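Local coordinates for protein histidinol-phosphatase (Listeria monocytogenes serotype 4b str. H7858, PDB 6NLR) that probably hydrolyses histidinol phosphate to histidinol in histidine biosynthesis, using a trinuclear centre that here holds cobalt and manganese in a PHP-family fold, at residues M1-H6 against P252-S257. Sequence-based numbering, arbitrary orientation.
Sequences MKRDGH and PFVYGS. With CO (cobalt (II) ion), chain F.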
loop_
_atom_site.group_PDB
_atom_site.type_symbol
_atom_site.label_atom_id
_atom_site.label_comp_id
_atom_site.label_asym_id
_atom_site.label_seq_id
_atom_site.Cartn_x
_atom_site.Cartn_y
_atom_site.Cartn_z
HETATM N N MSE A 1 -15.898 12.885 -10.458
HETATM C CA MSE A 1 -16.159 11.768 -9.486
HETATM C C MSE A 1 -15.191 11.918 -8.319
HETATM O O MSE A 1 -14.242 12.688 -8.397
HETATM C CB MSE A 1 -16.003 10.385 -10.138
HETATM C CG MSE A 1 -16.974 10.098 -11.275
HETATM SE SE MSE A 1 -18.854 10.581 -10.894
HETATM C CE MSE A 1 -19.273 12.465 -11.305
ATOM N N LYS A 2 -15.450 11.186 -7.235
ATOM C CA LYS A 2 -14.622 11.314 -6.051
ATOM C C LYS A 2 -14.448 9.949 -5.382
ATOM O O LYS A 2 -15.353 9.485 -4.682
ATOM C CB LYS A 2 -15.203 12.371 -5.116
ATOM C CG LYS A 2 -14.231 12.807 -4.041
ATOM C CD LYS A 2 -14.539 14.156 -3.408
ATOM C CE LYS A 2 -13.744 14.303 -2.129
ATOM N NZ LYS A 2 -13.920 15.636 -1.514
ATOM N N ARG A 3 -13.272 9.358 -5.548
ATOM C CA ARG A 3 -13.013 7.950 -5.197
ATOM C C ARG A 3 -11.822 7.868 -4.241
ATOM O O ARG A 3 -10.774 8.491 -4.524
ATOM C CB ARG A 3 -12.750 7.177 -6.487
ATOM C CG ARG A 3 -12.373 5.728 -6.265
ATOM C CD ARG A 3 -12.263 4.951 -7.566
ATOM N NE ARG A 3 -11.850 3.589 -7.246
ATOM C CZ ARG A 3 -11.285 2.742 -8.098
ATOM N NH1 ARG A 3 -11.078 3.089 -9.359
ATOM N NH2 ARG A 3 -10.930 1.537 -7.682
ATOM N N ASP A 4 -11.961 7.075 -3.182
ATOM C CA ASP A 4 -10.830 6.646 -2.326
ATOM C C ASP A 4 -10.617 5.153 -2.592
ATOM O O ASP A 4 -11.552 4.356 -2.368
ATOM C CB ASP A 4 -11.074 7.020 -0.858
ATOM C CG ASP A 4 -9.860 6.808 0.041
ATOM O OD1 ASP A 4 -8.871 6.143 -0.409
ATOM O OD2 ASP A 4 -9.904 7.293 1.213
ATOM N N GLY A 5 -9.432 4.795 -3.082
ATOM C CA GLY A 5 -9.104 3.410 -3.445
ATOM C C GLY A 5 -8.346 2.690 -2.352
ATOM O O GLY A 5 -7.932 1.542 -2.616
ATOM N N HIS A 6 -8.164 3.278 -1.160
ATOM C CA HIS A 6 -7.257 2.675 -0.144
ATOM C C HIS A 6 -7.655 3.071 1.290
ATOM O O HIS A 6 -7.190 4.122 1.795
ATOM C CB HIS A 6 -5.815 3.024 -0.523
ATOM C CG HIS A 6 -4.776 2.229 0.192
ATOM N ND1 HIS A 6 -3.490 2.118 -0.298
ATOM C CD2 HIS A 6 -4.799 1.565 1.364
ATOM C CE1 HIS A 6 -2.769 1.401 0.542
ATOM N NE2 HIS A 6 -3.547 1.045 1.571
ATOM N N PRO A 252 -3.253 5.192 -15.162
ATOM C CA PRO A 252 -4.243 5.763 -14.265
ATOM C C PRO A 252 -3.733 5.751 -12.825
ATOM O O PRO A 252 -3.069 4.806 -12.412
ATOM C CB PRO A 252 -5.484 4.865 -14.387
ATOM C CG PRO A 252 -5.221 4.030 -15.640
ATOM C CD PRO A 252 -3.709 3.921 -15.738
ATOM N N PHE A 253 -4.132 6.788 -12.095
ATOM C CA PHE A 253 -3.963 6.927 -10.628
ATOM C C PHE A 253 -5.339 6.854 -9.978
ATOM O O PHE A 253 -6.276 7.377 -10.536
ATOM C CB PHE A 253 -3.281 8.253 -10.286
ATOM C CG PHE A 253 -1.789 8.250 -10.479
ATOM C CD1 PHE A 253 -0.957 7.672 -9.527
ATOM C CD2 PHE A 253 -1.221 8.803 -11.618
ATOM C CE1 PHE A 253 0.413 7.671 -9.713
ATOM C CE2 PHE A 253 0.147 8.820 -11.787
ATOM C CZ PHE A 253 0.964 8.256 -10.832
ATOM N N VAL A 254 -5.420 6.183 -8.833
ATOM C CA VAL A 254 -6.584 6.250 -7.915
ATOM C C VAL A 254 -6.088 6.838 -6.593
ATOM O O VAL A 254 -5.162 6.253 -5.999
ATOM C CB VAL A 254 -7.206 4.857 -7.714
ATOM C CG1 VAL A 254 -8.443 4.929 -6.829
ATOM C CG2 VAL A 254 -7.502 4.178 -9.048
ATOM N N TYR A 255 -6.679 7.951 -6.173
ATOM C CA TYR A 255 -6.464 8.559 -4.834
ATOM C C TYR A 255 -6.623 7.484 -3.765
ATOM O O TYR A 255 -7.614 6.755 -3.815
ATOM C CB TYR A 255 -7.457 9.679 -4.559
ATOM C CG TYR A 255 -7.521 10.110 -3.109
ATOM C CD1 TYR A 255 -6.539 10.913 -2.555
ATOM C CD2 TYR A 255 -8.562 9.708 -2.284
ATOM C CE1 TYR A 255 -6.601 11.324 -1.231
ATOM C CE2 TYR A 255 -8.654 10.121 -0.962
ATOM C CZ TYR A 255 -7.672 10.952 -0.437
ATOM O OH TYR A 255 -7.729 11.352 0.863
ATOM N N GLY A 256 -5.669 7.403 -2.848
ATOM C CA GLY A 256 -5.703 6.509 -1.674
ATOM C C GLY A 256 -5.291 7.275 -0.429
ATOM O O GLY A 256 -4.121 7.720 -0.391
ATOM N N SER A 257 -6.214 7.445 0.530
ATOM C CA SER A 257 -5.978 8.105 1.841
ATOM C C SER A 257 -5.123 7.203 2.737
ATOM O O SER A 257 -4.484 7.714 3.657
ATOM C CB SER A 257 -7.295 8.415 2.525
ATOM O OG SER A 257 -8.021 7.212 2.830
HETATM CO CO CO F . -2.675 0.525 3.443
HETATM O O HOH W 1 -9.238 8.913 -7.496
HETATM O O HOH W 2 -0.586 0.880 2.830
#
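Where G5 meets Y255, strands 3-6 and 253-256 cross at 83°, nearly square to one another, their axes 4.6 Å apart at the closest. There G5 N donates to Y255 O at 2.8 Å. The carboxylate of D4 does most of the gripping. Its OD1 takes two backbone N-H groups from opposite faces of the carboxylate plane: S257 N at 3.1 Å, and H6 N at 3.0 Å, which closes an Asx turn. OD2 accepts from S257 OG in a very short bond, 2.5 Å; that hydroxyl is also hydrogen-bonded to S259. With CG anti to the backbone N (chi1 -171°), the D4 carboxylate also lies obliquely against the Y255 ring, CG 3.7 Å from CE2, while R3 O sits at the ring's edge. Earlier along both strands, V254 CG1 packs over one face of the R3 guanidinium, 3.7 Å from NE, and R3 NH2 is salt-bridged to D117. H6 CB rests on G256 CA, and the imidazole reaches beyond this contact to bind cobalt through NE2 at 2.1 Å, alongside H8, E93 and D258. One buried carboxylate thus ties the first strand of the PHP barrel to the last, probably steadying the backbone beside two cobalt ligands, H6 and D258.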